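Local coordinates for protein PTS system, IIA component (Streptococcus pneumoniae serotype 4, PDB 5T3U) that probably relays a phosphoryl group as the IIA component of a mannose-family phosphotransferase system associated with fucose utilization, at residues Gly22-Ala27 against Glu109-Tyr114; Glu48-Phe53 against Gly79-Asn84; Glu63-Asn68 against Leu91-Val96; Glu70-Thr75 against Ser116-Glu121; Asn103-Val108 against Gln128-Asn133. All blocks are in the same frame, centred on the assembly; numbering follows the deposited sequence.

Contact 1 (Gly22-Ala27 against Glu109-Tyr114); sequences GALMTA and ELISSY
I111, whose side chain meets L24 and A27, sets its carbonyl O against one face of the Y114 ring. The oxygen stands 3.1 Å above the ring plane and sits nearer the ring's margin than its centre. The same I111 O accepts a bond from Y114 N, so the turn that ends the helix brings ring and carbonyl together. Y114 also makes a cation-pi contact with R38.

The contact itself is aliphatic and converges on one methyl. I111 CD1 lies 3.8 Å from L24 CD1 and 4.0 Å from A27 CB. L24 extends its CG opposite the backbone N (chi1 -177°), which carries CD1 over to the isoleucine. The two side chains cross at about a right angle. L24 packs on V39 and T41 of strand 39-44 as well.

Past the helix end, S113 OG donates to E109 O over 2.8 Å. The donor is tilted 28° from the carbonyl plane. On helix 19-31, T26 OG1 is hydrogen-bonded to H16 O and F19 N of the second subunit.

Helices 19-31 and 104-112 thus pack against each other through small and branched side chains. This is typical of the helical layer that flanks the parallel sheet of an alpha/beta domain.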
# COMPACT_ATOMS: atom_id res chain seq x y z
N GLY A 22 7.30 -5.46 0.97
CA GLY A 22 6.20 -6.20 0.36
C GLY A 22 5.63 -5.49 -0.85
O GLY A 22 5.30 -6.14 -1.85
N ALA A 23 5.50 -4.17 -0.76
CA ALA A 23 5.09 -3.38 -1.94
C ALA A 23 6.06 -3.52 -3.12
O ALA A 23 5.63 -3.69 -4.26
CB ALA A 23 4.88 -1.92 -1.59
N LEU A 24 7.36 -3.51 -2.87
CA LEU A 24 8.31 -3.66 -3.98
C LEU A 24 8.21 -5.02 -4.62
O LEU A 24 8.19 -5.11 -5.82
CB LEU A 24 9.76 -3.42 -3.56
CG LEU A 24 10.78 -3.49 -4.72
CD1 LEU A 24 10.45 -2.55 -5.94
CD2 LEU A 24 12.20 -3.20 -4.19
N MET A 25 8.20 -6.07 -3.80
CA MET A 25 8.07 -7.46 -4.24
C MET A 25 6.87 -7.59 -5.18
O MET A 25 6.99 -8.09 -6.30
CB MET A 25 7.88 -8.37 -3.01
CG MET A 25 7.81 -9.82 -3.30
SD MET A 25 6.16 -10.41 -3.83
CE MET A 25 6.58 -12.18 -3.86
N THR A 26 5.72 -7.06 -4.74
CA THR A 26 4.50 -7.10 -5.54
C THR A 26 4.64 -6.27 -6.81
O THR A 26 4.23 -6.72 -7.89
CB THR A 26 3.32 -6.61 -4.72
OG1 THR A 26 3.09 -7.55 -3.66
CG2 THR A 26 2.06 -6.46 -5.56
N ALA A 27 5.22 -5.07 -6.71
CA ALA A 27 5.40 -4.23 -7.89
C ALA A 27 6.26 -4.93 -8.95
O ALA A 27 6.01 -4.78 -10.14
CB ALA A 27 6.01 -2.83 -7.52
N GLU A 109 3.66 2.68 -11.30
CA GLU A 109 3.79 3.73 -12.29
C GLU A 109 5.15 4.44 -12.20
O GLU A 109 5.75 4.78 -13.22
CB GLU A 109 2.67 4.77 -12.10
CG GLU A 109 2.82 6.03 -12.97
CD GLU A 109 2.99 5.73 -14.47
OE1 GLU A 109 2.40 4.74 -14.97
OE2 GLU A 109 3.72 6.49 -15.15
N LEU A 110 5.60 4.74 -10.98
CA LEU A 110 6.91 5.38 -10.79
C LEU A 110 8.03 4.47 -11.27
O LEU A 110 8.99 4.95 -11.91
CB LEU A 110 7.10 5.80 -9.34
CG LEU A 110 6.25 7.02 -8.94
CD1 LEU A 110 6.33 7.36 -7.44
CD2 LEU A 110 6.57 8.26 -9.84
N ILE A 111 7.93 3.16 -11.03
CA ILE A 111 9.00 2.28 -11.57
C ILE A 111 8.97 2.26 -13.11
O ILE A 111 10.02 2.44 -13.77
CB ILE A 111 8.98 0.86 -10.99
CG1 ILE A 111 9.28 0.87 -9.49
CG2 ILE A 111 10.05 -0.04 -11.70
CD1 ILE A 111 8.98 -0.49 -8.76
N SER A 112 7.78 2.11 -13.69
CA SER A 112 7.63 2.03 -15.16
C SER A 112 8.13 3.26 -15.89
O SER A 112 8.50 3.17 -17.07
CB SER A 112 6.16 1.79 -15.53
OG SER A 112 5.71 0.63 -14.88
N SER A 113 8.12 4.41 -15.21
CA SER A 113 8.44 5.69 -15.83
C SER A 113 9.78 6.28 -15.35
O SER A 113 10.10 7.45 -15.66
CB SER A 113 7.29 6.68 -15.63
OG SER A 113 7.12 7.00 -14.25
N TYR A 114 10.58 5.49 -14.64
CA TYR A 114 11.78 6.08 -14.03
C TYR A 114 12.96 6.39 -15.00
O TYR A 114 13.98 6.96 -14.58
CB TYR A 114 12.23 5.35 -12.77
CG TYR A 114 12.74 3.91 -12.87
CD1 TYR A 114 13.10 3.31 -14.08
CD2 TYR A 114 12.90 3.16 -11.70
CE1 TYR A 114 13.60 2.00 -14.11
CE2 TYR A 114 13.36 1.88 -11.72
CZ TYR A 114 13.72 1.30 -12.93
OH TYR A 114 14.19 0.01 -12.90

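Contact 2 (Glu48-Phe53 against Gly79-Asn84); sequences ENIVEF and GGSPNN
F53 and P82 cross at about a right angle. The proline comes to the edge of the phenyl ring, with its CA near the ring plane. F53 CZ lies 3.8 Å from P82 CA and also 3.8 Å from P82 CG. The ring reaches the proline because CG of F53 is anti to the backbone N (chi1 168°).

I50, one turn before F53, meets S81, the residue next to P82. I50 CG2 lies 3.6 Å from S81 OG, a contact between a methyl and a hydroxyl. CG1 of I50 takes the position between the backbone N and the carbonyl carbon (chi1 57°), while the CG2 branch does the touching. The S81 side chain is about 4 Å from a bound polyethylene glycol, probably from the crystallisation liquor.

A capping box fixes the start of the first helix. N49 OD1 accepts from V51 N at 2.7 Å and from E52 N at 3.0 Å. In return, E52 OE1 accepts from N49 N at 2.8 Å, using its anti lone pair.

The contact joins the N-terminal ends of helices 50-65 and 81-90. Beneath them, F53 rests on L42 and L44 of strand 39-44, and P82 rests on A14 and H16 of strand 7-16.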
# COMPACT_ATOMS: atom_id res chain seq x y z
N GLU A 48 13.33 -1.31 16.88
CA GLU A 48 14.35 -0.39 16.35
C GLU A 48 13.99 1.03 16.74
O GLU A 48 12.80 1.38 16.75
CB GLU A 48 14.43 -0.46 14.81
CG GLU A 48 14.90 -1.79 14.26
CD GLU A 48 15.11 -1.79 12.73
OE1 GLU A 48 14.61 -0.86 12.03
OE2 GLU A 48 15.81 -2.73 12.25
N ASN A 49 14.98 1.85 17.06
CA ASN A 49 14.70 3.26 17.44
C ASN A 49 14.94 4.18 16.25
O ASN A 49 15.58 3.78 15.29
CB ASN A 49 15.56 3.68 18.65
CG ASN A 49 17.02 3.63 18.34
OD1 ASN A 49 17.53 4.47 17.60
ND2 ASN A 49 17.71 2.61 18.84
N ILE A 50 14.43 5.40 16.32
CA ILE A 50 14.56 6.35 15.23
C ILE A 50 15.98 6.91 15.06
O ILE A 50 16.25 7.61 14.07
CB ILE A 50 13.54 7.54 15.31
CG1 ILE A 50 13.67 8.28 16.64
CG2 ILE A 50 12.08 7.02 15.11
CD1 ILE A 50 12.82 9.50 16.76
N VAL A 51 16.87 6.60 16.01
CA VAL A 51 18.24 7.14 15.97
C VAL A 51 19.03 6.33 14.97
O VAL A 51 19.64 6.90 14.06
CB VAL A 51 18.91 7.22 17.39
CG1 VAL A 51 20.43 7.47 17.29
CG2 VAL A 51 18.21 8.27 18.24
N GLU A 52 18.99 5.00 15.09
CA GLU A 52 19.63 4.13 14.09
C GLU A 52 18.93 4.22 12.71
O GLU A 52 19.59 4.32 11.68
CB GLU A 52 19.71 2.67 14.57
CG GLU A 52 18.36 1.90 14.58
CD GLU A 52 18.33 0.68 15.54
OE1 GLU A 52 17.45 0.62 16.44
OE2 GLU A 52 19.19 -0.21 15.39
N PHE A 53 17.60 4.23 12.71
CA PHE A 53 16.81 4.27 11.48
C PHE A 53 17.12 5.52 10.62
O PHE A 53 17.31 5.45 9.40
CB PHE A 53 15.31 4.21 11.84
CG PHE A 53 14.39 4.52 10.69
CD1 PHE A 53 13.82 5.78 10.57
CD2 PHE A 53 14.11 3.56 9.72
CE1 PHE A 53 12.98 6.09 9.50
CE2 PHE A 53 13.25 3.84 8.64
CZ PHE A 53 12.68 5.10 8.53
N GLY A 79 2.97 11.65 9.31
CA GLY A 79 3.11 11.58 10.78
C GLY A 79 3.71 10.26 11.24
O GLY A 79 3.89 10.05 12.42
N GLY A 80 4.00 9.35 10.32
CA GLY A 80 4.85 8.19 10.62
C GLY A 80 6.33 8.63 10.70
O GLY A 80 6.68 9.71 10.22
N SER A 81 7.18 7.79 11.29
CA SER A 81 8.59 8.16 11.47
C SER A 81 9.35 8.22 10.13
O SER A 81 10.12 9.16 9.93
CB SER A 81 9.32 7.23 12.46
OG SER A 81 8.76 7.32 13.76
N PRO A 82 9.13 7.25 9.19
CA PRO A 82 9.77 7.42 7.87
C PRO A 82 9.45 8.78 7.25
O PRO A 82 10.37 9.47 6.75
CB PRO A 82 9.17 6.26 7.03
CG PRO A 82 8.87 5.19 8.07
CD PRO A 82 8.36 5.98 9.26
N ASN A 83 8.19 9.18 7.29
CA ASN A 83 7.86 10.49 6.72
C ASN A 83 8.48 11.65 7.51
O ASN A 83 8.91 12.61 6.90
CB ASN A 83 6.37 10.74 6.61
CG ASN A 83 6.04 11.77 5.56
OD1 ASN A 83 5.69 12.90 5.86
ND2 ASN A 83 6.19 11.39 4.32
N ASN A 84 8.47 11.56 8.85
CA ASN A 84 9.04 12.64 9.68
C ASN A 84 10.53 12.86 9.36
O ASN A 84 10.99 14.00 9.20
CB ASN A 84 8.89 12.34 11.17
CG ASN A 84 7.45 12.48 11.66
OD1 ASN A 84 6.61 13.19 11.07
ND2 ASN A 84 7.16 11.81 12.77

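Contact 3 (Glu63-Asn68 against Leu91-Val96); sequences ELLDSN and LNLDSV
Residues L93 to V96 form a type I beta turn, closed by V96 N bonding to L93 O at 3.0 Å, and this turn faces the last part of helix 50-65, with the CA atoms of L65 and S95 8.4 Å apart. L65 carries the whole contact from the helix. Its two methyls divide the work. CD1 lies 4.0 Å from L93 CD2, and the two leucines reach toward each other tip to tip. The same CD1 is 4.0 Å from V96 CG2, where the two side chains cross at about a right angle. CD2 lies 3.7 Å from S95 OG, so the serine hydroxyl sits beside a methyl. S95 OG lies between its backbone N and carbonyl carbon (chi1 61°), which points it at L65 CD2.

In the fold, this contact ties the C-terminal part of one helix to the loop that leads from helix 81-90 into strand 96-100, the outermost of this chain on that side. Helix 50-65 lies on one side of the parallel sheet, and the loop enters the sheet at strand 96-100. L65 also packs on V71 of the neighbouring strand 68-75, and S95 is hydrogen-bonded to V71 through the backbone. V96 turns its side chain to V73 of that strand. Its carbonyl O accepts from K135 NZ of the second subunit. On the helix, E63 OE2 forms a salt bridge with R40 NH1 of strand 39-44.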
# COMPACT_ATOMS: atom_id res chain seq x y z
N GLU A 63 22.85 7.66 -1.36
CA GLU A 63 23.39 6.69 -2.31
C GLU A 63 22.60 6.57 -3.60
O GLU A 63 23.16 6.35 -4.67
CB GLU A 63 23.60 5.34 -1.64
CG GLU A 63 24.80 5.38 -0.71
CD GLU A 63 24.82 4.24 0.29
OE1 GLU A 63 25.25 4.49 1.44
OE2 GLU A 63 24.42 3.10 -0.06
N LEU A 64 21.29 6.77 -3.52
CA LEU A 64 20.46 6.76 -4.70
C LEU A 64 20.78 8.00 -5.53
O LEU A 64 20.79 7.94 -6.75
CB LEU A 64 18.96 6.63 -4.33
CG LEU A 64 18.49 5.18 -4.04
CD1 LEU A 64 17.05 5.13 -3.48
CD2 LEU A 64 18.60 4.25 -5.28
N LEU A 65 21.07 9.12 -4.86
CA LEU A 65 21.47 10.34 -5.59
C LEU A 65 22.83 10.26 -6.30
O LEU A 65 23.11 11.08 -7.22
CB LEU A 65 21.36 11.61 -4.71
CG LEU A 65 19.96 12.12 -4.33
CD1 LEU A 65 20.04 13.04 -3.09
CD2 LEU A 65 19.24 12.81 -5.49
N ASP A 66 23.66 9.29 -5.93
CA ASP A 66 24.92 9.09 -6.65
C ASP A 66 24.67 8.55 -8.04
O ASP A 66 25.53 8.71 -8.90
CB ASP A 66 25.86 8.11 -5.93
CG ASP A 66 26.36 8.63 -4.61
OD1 ASP A 66 26.55 9.86 -4.47
OD2 ASP A 66 26.56 7.79 -3.70
N SER A 67 23.51 7.91 -8.24
CA SER A 67 23.17 7.18 -9.48
C SER A 67 21.95 7.71 -10.20
O SER A 67 21.60 7.19 -11.26
CB SER A 67 22.83 5.72 -9.16
OG SER A 67 23.96 5.03 -8.73
N ASN A 68 21.28 8.69 -9.62
CA ASN A 68 20.05 9.19 -10.20
C ASN A 68 20.05 10.67 -10.01
O ASN A 68 20.55 11.12 -9.00
CB ASN A 68 18.81 8.59 -9.46
CG ASN A 68 18.74 7.10 -9.55
OD1 ASN A 68 19.21 6.39 -8.66
ND2 ASN A 68 18.17 6.60 -10.63
N LEU A 91 14.27 18.50 3.62
CA LEU A 91 13.28 19.56 3.52
C LEU A 91 13.43 20.45 2.29
O LEU A 91 12.46 20.65 1.56
CB LEU A 91 13.27 20.44 4.78
CG LEU A 91 12.24 21.57 4.81
CD1 LEU A 91 10.79 21.02 4.74
CD2 LEU A 91 12.44 22.47 6.03
N ASN A 92 14.63 21.01 2.09
CA ASN A 92 14.86 21.97 1.03
C ASN A 92 15.69 21.41 -0.12
O ASN A 92 16.08 22.18 -1.01
CB ASN A 92 15.49 23.27 1.58
CG ASN A 92 14.57 24.04 2.53
OD1 ASN A 92 15.00 24.51 3.59
ND2 ASN A 92 13.32 24.17 2.16
N LEU A 93 15.97 20.10 -0.12
CA LEU A 93 16.64 19.50 -1.27
C LEU A 93 15.65 19.21 -2.40
O LEU A 93 14.89 18.23 -2.34
CB LEU A 93 17.43 18.27 -0.88
CG LEU A 93 18.37 17.66 -1.94
CD1 LEU A 93 19.34 18.69 -2.56
CD2 LEU A 93 19.14 16.52 -1.35
N ASP A 94 15.64 20.08 -3.41
CA ASP A 94 14.67 19.96 -4.49
C ASP A 94 14.75 18.65 -5.29
O ASP A 94 13.75 18.23 -5.87
CB ASP A 94 14.80 21.14 -5.45
CG ASP A 94 14.32 22.46 -4.84
OD1 ASP A 94 13.62 22.47 -3.79
OD2 ASP A 94 14.67 23.50 -5.42
N SER A 95 15.91 18.01 -5.31
CA SER A 95 16.07 16.74 -6.04
C SER A 95 15.37 15.56 -5.32
O SER A 95 15.31 14.46 -5.86
CB SER A 95 17.53 16.41 -6.22
OG SER A 95 18.11 16.27 -4.94
N VAL A 96 14.85 15.80 -4.12
CA VAL A 96 14.19 14.72 -3.37
C VAL A 96 12.73 15.07 -3.17
O VAL A 96 12.41 16.05 -2.51
CB VAL A 96 14.84 14.48 -2.00
CG1 VAL A 96 14.02 13.45 -1.17
CG2 VAL A 96 16.28 14.01 -2.16

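Contact 4 (Glu70-Thr75 against Ser116-Glu121); sequences EVIVLT and SKINLE
Segment 70-75 is extended strand, while 116-121 runs as a loop into the first turn of helix 120-129; their nearest CA atoms, I72 and L120, are 9.8 Å apart. Only side-chain ends bridge this gap. I72 CD1 is the shared point. It lies 4.0 Å from L120 CD1 and 4.3 Å from I118 CD1. The side chains of I72 and L120 run alongside each other in opposite senses and meet at their terminal methyls. L120 has CG anti to its backbone N (chi1 -174°), which extends CD1 toward the strand.

The strand is a central one in the parallel sheet of this alpha/beta fold, and its side chains alternate. V71 and V73 face helix 50-65. I72 and L74 face the other layer, where both pack on L110 of helix 104-112. I118 and L120 therefore add to a hydrophobic core already made by that helix.

Polar groups shape the loop. S116 OG donates to K117 O at 2.8 Å, with the hydroxyl 27° out of the carbonyl plane. S116 O accepts from R9 NH2, and the side chain of I118 packs on R9. N119 is the N-cap of the helix, with its OD1 accepting from E122 N. L120 also packs on N133 of the second subunit.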
# COMPACT_ATOMS: atom_id res chain seq x y z
N GLU A 70 17.30 12.61 -9.56
CA GLU A 70 16.32 12.87 -8.52
C GLU A 70 15.97 11.58 -7.78
O GLU A 70 16.25 10.47 -8.27
CB GLU A 70 15.04 13.33 -9.15
CG GLU A 70 15.09 14.59 -9.95
CD GLU A 70 13.80 14.77 -10.70
OE1 GLU A 70 12.89 13.89 -10.59
OE2 GLU A 70 13.68 15.79 -11.39
N VAL A 71 15.36 11.73 -6.60
CA VAL A 71 14.81 10.58 -5.86
C VAL A 71 13.37 10.91 -5.40
O VAL A 71 13.10 12.00 -4.90
CB VAL A 71 15.73 10.18 -4.69
CG1 VAL A 71 15.08 9.12 -3.78
CG2 VAL A 71 17.05 9.68 -5.22
N ILE A 72 12.45 9.97 -5.60
CA ILE A 72 11.15 10.02 -4.96
C ILE A 72 11.17 9.06 -3.77
O ILE A 72 11.50 7.89 -3.90
CB ILE A 72 9.99 9.72 -5.96
CG1 ILE A 72 10.07 10.71 -7.13
CG2 ILE A 72 8.56 9.86 -5.28
CD1 ILE A 72 9.11 10.38 -8.24
N VAL A 73 10.88 9.61 -2.60
CA VAL A 73 10.68 8.84 -1.39
C VAL A 73 9.18 8.59 -1.26
O VAL A 73 8.36 9.55 -1.25
CB VAL A 73 11.21 9.62 -0.14
CG1 VAL A 73 11.02 8.80 1.13
CG2 VAL A 73 12.69 9.98 -0.31
N LEU A 74 8.81 7.32 -1.17
CA LEU A 74 7.42 6.93 -0.88
C LEU A 74 7.37 6.50 0.57
O LEU A 74 8.16 5.65 1.01
CB LEU A 74 6.97 5.78 -1.78
CG LEU A 74 7.02 6.03 -3.29
CD1 LEU A 74 6.46 4.78 -4.01
CD2 LEU A 74 6.28 7.31 -3.72
N THR A 75 6.46 7.11 1.34
CA THR A 75 6.30 6.70 2.73
C THR A 75 4.86 6.23 3.01
O THR A 75 3.92 6.58 2.28
CB THR A 75 6.65 7.83 3.70
OG1 THR A 75 5.70 8.88 3.52
CG2 THR A 75 8.12 8.37 3.45
N SER A 116 12.06 8.01 -17.82
CA SER A 116 11.32 8.92 -18.66
C SER A 116 11.11 10.27 -17.95
O SER A 116 11.25 10.37 -16.73
CB SER A 116 9.98 8.27 -19.06
OG SER A 116 9.12 9.23 -19.65
N LYS A 117 10.79 11.29 -18.73
CA LYS A 117 10.21 12.53 -18.19
C LYS A 117 8.84 12.20 -17.60
O LYS A 117 8.09 11.41 -18.17
CB LYS A 117 10.02 13.58 -19.31
CG LYS A 117 11.09 14.67 -19.36
CD LYS A 117 10.87 15.63 -20.53
CE LYS A 117 11.61 16.97 -20.32
NZ LYS A 117 11.15 18.03 -21.30
N ILE A 118 8.52 12.81 -16.46
CA ILE A 118 7.18 12.58 -15.89
C ILE A 118 6.48 13.88 -15.49
O ILE A 118 7.13 14.91 -15.30
CB ILE A 118 7.22 11.63 -14.66
CG1 ILE A 118 8.04 12.26 -13.52
CG2 ILE A 118 7.76 10.28 -15.06
CD1 ILE A 118 7.85 11.59 -12.16
N ASN A 119 5.16 13.81 -15.36
CA ASN A 119 4.40 14.82 -14.64
C ASN A 119 3.97 14.19 -13.30
O ASN A 119 3.03 13.41 -13.25
CB ASN A 119 3.18 15.23 -15.49
CG ASN A 119 2.33 16.30 -14.84
OD1 ASN A 119 2.32 16.46 -13.62
ND2 ASN A 119 1.63 17.05 -15.67
N LEU A 120 4.68 14.55 -12.23
CA LEU A 120 4.46 13.94 -10.91
C LEU A 120 3.08 14.25 -10.34
O LEU A 120 2.49 13.41 -9.66
CB LEU A 120 5.57 14.35 -9.92
CG LEU A 120 5.53 13.66 -8.53
CD1 LEU A 120 5.55 12.12 -8.64
CD2 LEU A 120 6.66 14.13 -7.56
N GLU A 121 2.58 15.47 -10.59
CA GLU A 121 1.26 15.84 -10.10
C GLU A 121 0.22 14.90 -10.68
O GLU A 121 -0.67 14.43 -9.95
CB GLU A 121 0.93 17.31 -10.41
CG GLU A 121 1.76 18.32 -9.56
CD GLU A 121 3.29 18.18 -9.82
OE1 GLU A 121 3.71 18.27 -11.02
OE2 GLU A 121 4.05 17.96 -8.83

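Contact 5 (Asn103-Val108 against Gln128-Asn133); sequences NIPLLV and QNSLFN
The N-terminal end of helix 104-112, with N103 as N-cap and P105 in the first turn, meets S130 and L131, which lead from helix 120-129 into the short strand 132-133. P105 and S130 touch through carbon: P105 CB and S130 CB are 3.7 Å apart. P105 CG is equally close to S130 CB, so the serine meets the CB-CG edge of the proline ring. S130 OG turns back to its own helix and bonds to N126 O.

N103 crosses L131 obliquely, with ND2 4.2 Å from L131 CB. Both ends of its amide are held. OD1 accepts from L106 N at 3.1 Å, with a nearly straight N-H...O angle of 166°. ND2 donates to A127 O and to G101 O of the second subunit. The N103 torsion, with CG between backbone N and carbonyl carbon (chi1 57°), brings OD1 over the helix end. These three bonds should fix the rotation of the amide.

Q128 NE2 bonds to L131 O of the second subunit, and L131 O bonds in turn to Q128 NE2 of that subunit. F132 and N133 pair antiparallel with a strand of that subunit and extend its sheet. The arrangement is typical of mannose-type IIA dimers, in which C-terminal strands are exchanged between subunits.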
# COMPACT_ATOMS: atom_id res chain seq x y z
N ASN A 103 0.32 3.59 -2.67
CA ASN A 103 -0.34 2.33 -2.96
C ASN A 103 0.42 1.62 -4.09
O ASN A 103 1.42 2.12 -4.58
CB ASN A 103 -1.84 2.55 -3.26
CG ASN A 103 -2.07 3.50 -4.41
OD1 ASN A 103 -1.12 3.92 -5.08
ND2 ASN A 103 -3.35 3.86 -4.66
N ILE A 104 -0.02 0.42 -4.47
CA ILE A 104 0.68 -0.32 -5.52
C ILE A 104 0.63 0.45 -6.85
O ILE A 104 1.64 0.58 -7.51
CB ILE A 104 0.19 -1.80 -5.60
CG1 ILE A 104 0.93 -2.62 -4.56
CG2 ILE A 104 0.35 -2.44 -7.04
CD1 ILE A 104 2.42 -2.81 -4.81
N PRO A 105 -0.53 1.01 -7.23
CA PRO A 105 -0.56 1.78 -8.50
C PRO A 105 0.48 2.91 -8.61
O PRO A 105 1.08 3.07 -9.69
CB PRO A 105 -1.97 2.36 -8.52
CG PRO A 105 -2.79 1.29 -7.80
CD PRO A 105 -1.90 0.88 -6.66
N LEU A 106 0.69 3.70 -7.55
CA LEU A 106 1.76 4.70 -7.53
C LEU A 106 3.14 4.07 -7.74
O LEU A 106 3.92 4.51 -8.61
CB LEU A 106 1.75 5.49 -6.22
CG LEU A 106 2.75 6.70 -6.13
CD1 LEU A 106 2.62 7.70 -7.26
CD2 LEU A 106 2.56 7.42 -4.79
N LEU A 107 3.46 3.03 -6.94
CA LEU A 107 4.79 2.42 -7.01
C LEU A 107 5.05 1.84 -8.40
O LEU A 107 6.07 2.14 -9.01
CB LEU A 107 5.00 1.36 -5.90
CG LEU A 107 6.40 0.68 -5.91
CD1 LEU A 107 7.58 1.70 -5.92
CD2 LEU A 107 6.55 -0.34 -4.75
N VAL A 108 4.11 1.05 -8.92
CA VAL A 108 4.21 0.53 -10.28
C VAL A 108 4.44 1.60 -11.34
O VAL A 108 5.31 1.43 -12.19
CB VAL A 108 2.94 -0.30 -10.66
CG1 VAL A 108 2.93 -0.61 -12.18
CG2 VAL A 108 2.90 -1.58 -9.84
N GLN A 128 -4.24 8.49 -6.55
CA GLN A 128 -5.41 8.75 -5.68
C GLN A 128 -6.69 8.15 -6.27
O GLN A 128 -7.46 7.51 -5.57
CB GLN A 128 -5.63 10.26 -5.42
CG GLN A 128 -4.49 10.93 -4.64
CD GLN A 128 -4.63 12.44 -4.61
OE1 GLN A 128 -5.21 13.04 -5.52
NE2 GLN A 128 -4.07 13.07 -3.56
N ASN A 129 -6.89 8.34 -7.58
CA ASN A 129 -8.06 7.84 -8.26
C ASN A 129 -8.05 6.34 -8.42
O ASN A 129 -9.08 5.78 -8.75
CB ASN A 129 -8.18 8.48 -9.65
CG ASN A 129 -8.73 9.92 -9.61
OD1 ASN A 129 -9.34 10.35 -8.62
ND2 ASN A 129 -8.53 10.66 -10.70
N SER A 130 -6.87 5.72 -8.27
CA SER A 130 -6.73 4.26 -8.29
C SER A 130 -7.16 3.55 -6.99
O SER A 130 -7.27 2.32 -6.95
CB SER A 130 -5.31 3.87 -8.58
OG SER A 130 -4.95 4.21 -9.90
N LEU A 131 -7.36 4.32 -5.93
CA LEU A 131 -7.95 3.82 -4.70
C LEU A 131 -9.45 4.11 -4.75
O LEU A 131 -9.87 5.27 -4.66
CB LEU A 131 -7.31 4.50 -3.49
CG LEU A 131 -7.57 3.91 -2.09
CD1 LEU A 131 -6.59 4.49 -1.06
CD2 LEU A 131 -9.02 4.13 -1.64
N PHE A 132 -10.27 3.06 -4.91
CA PHE A 132 -11.70 3.29 -5.02
C PHE A 132 -12.57 2.08 -4.71
O PHE A 132 -12.13 0.95 -4.81
CB PHE A 132 -12.06 3.84 -6.43
CG PHE A 132 -11.75 2.89 -7.57
CD1 PHE A 132 -10.49 2.88 -8.17
CD2 PHE A 132 -12.74 2.02 -8.07
CE1 PHE A 132 -10.21 2.02 -9.28
CE2 PHE A 132 -12.48 1.17 -9.14
CZ PHE A 132 -11.21 1.16 -9.75
N ASN A 133 -13.83 2.35 -4.39
CA ASN A 133 -14.81 1.30 -4.13
C ASN A 133 -15.21 0.74 -5.49
O ASN A 133 -15.79 1.46 -6.31
CB ASN A 133 -15.98 1.91 -3.37
CG ASN A 133 -17.13 0.94 -3.12
OD1 ASN A 133 -17.43 0.06 -3.94
ND2 ASN A 133 -17.80 1.12 -1.99

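Contacts 1 and 5 lie in one helical layer, and contact 4 joins that layer to the sheet. Contacts 1 and 5 both use helix 104-112, with centres about 12 Å apart, and A27 CB meets L107 CD2 between them. S113 OG of contact 1 packs on I118 CG2 of contact 4. Contacts 2 and 3 lie toward opposite ends of helix 50-65, their centres about 19 Å apart. Contact 4 touches both: L64 CB of contact 3 packs on V71 CG2, and N83 ND2 of contact 2 probably bonds to T75 OG1, 2.7 Å away. Contact 2 lies by the C-terminal ends of the strands, where, as in related mannose-type IIA domains, the active site is probably found. Contact 5, about 25 Å from it between centres, faces the dimer interface.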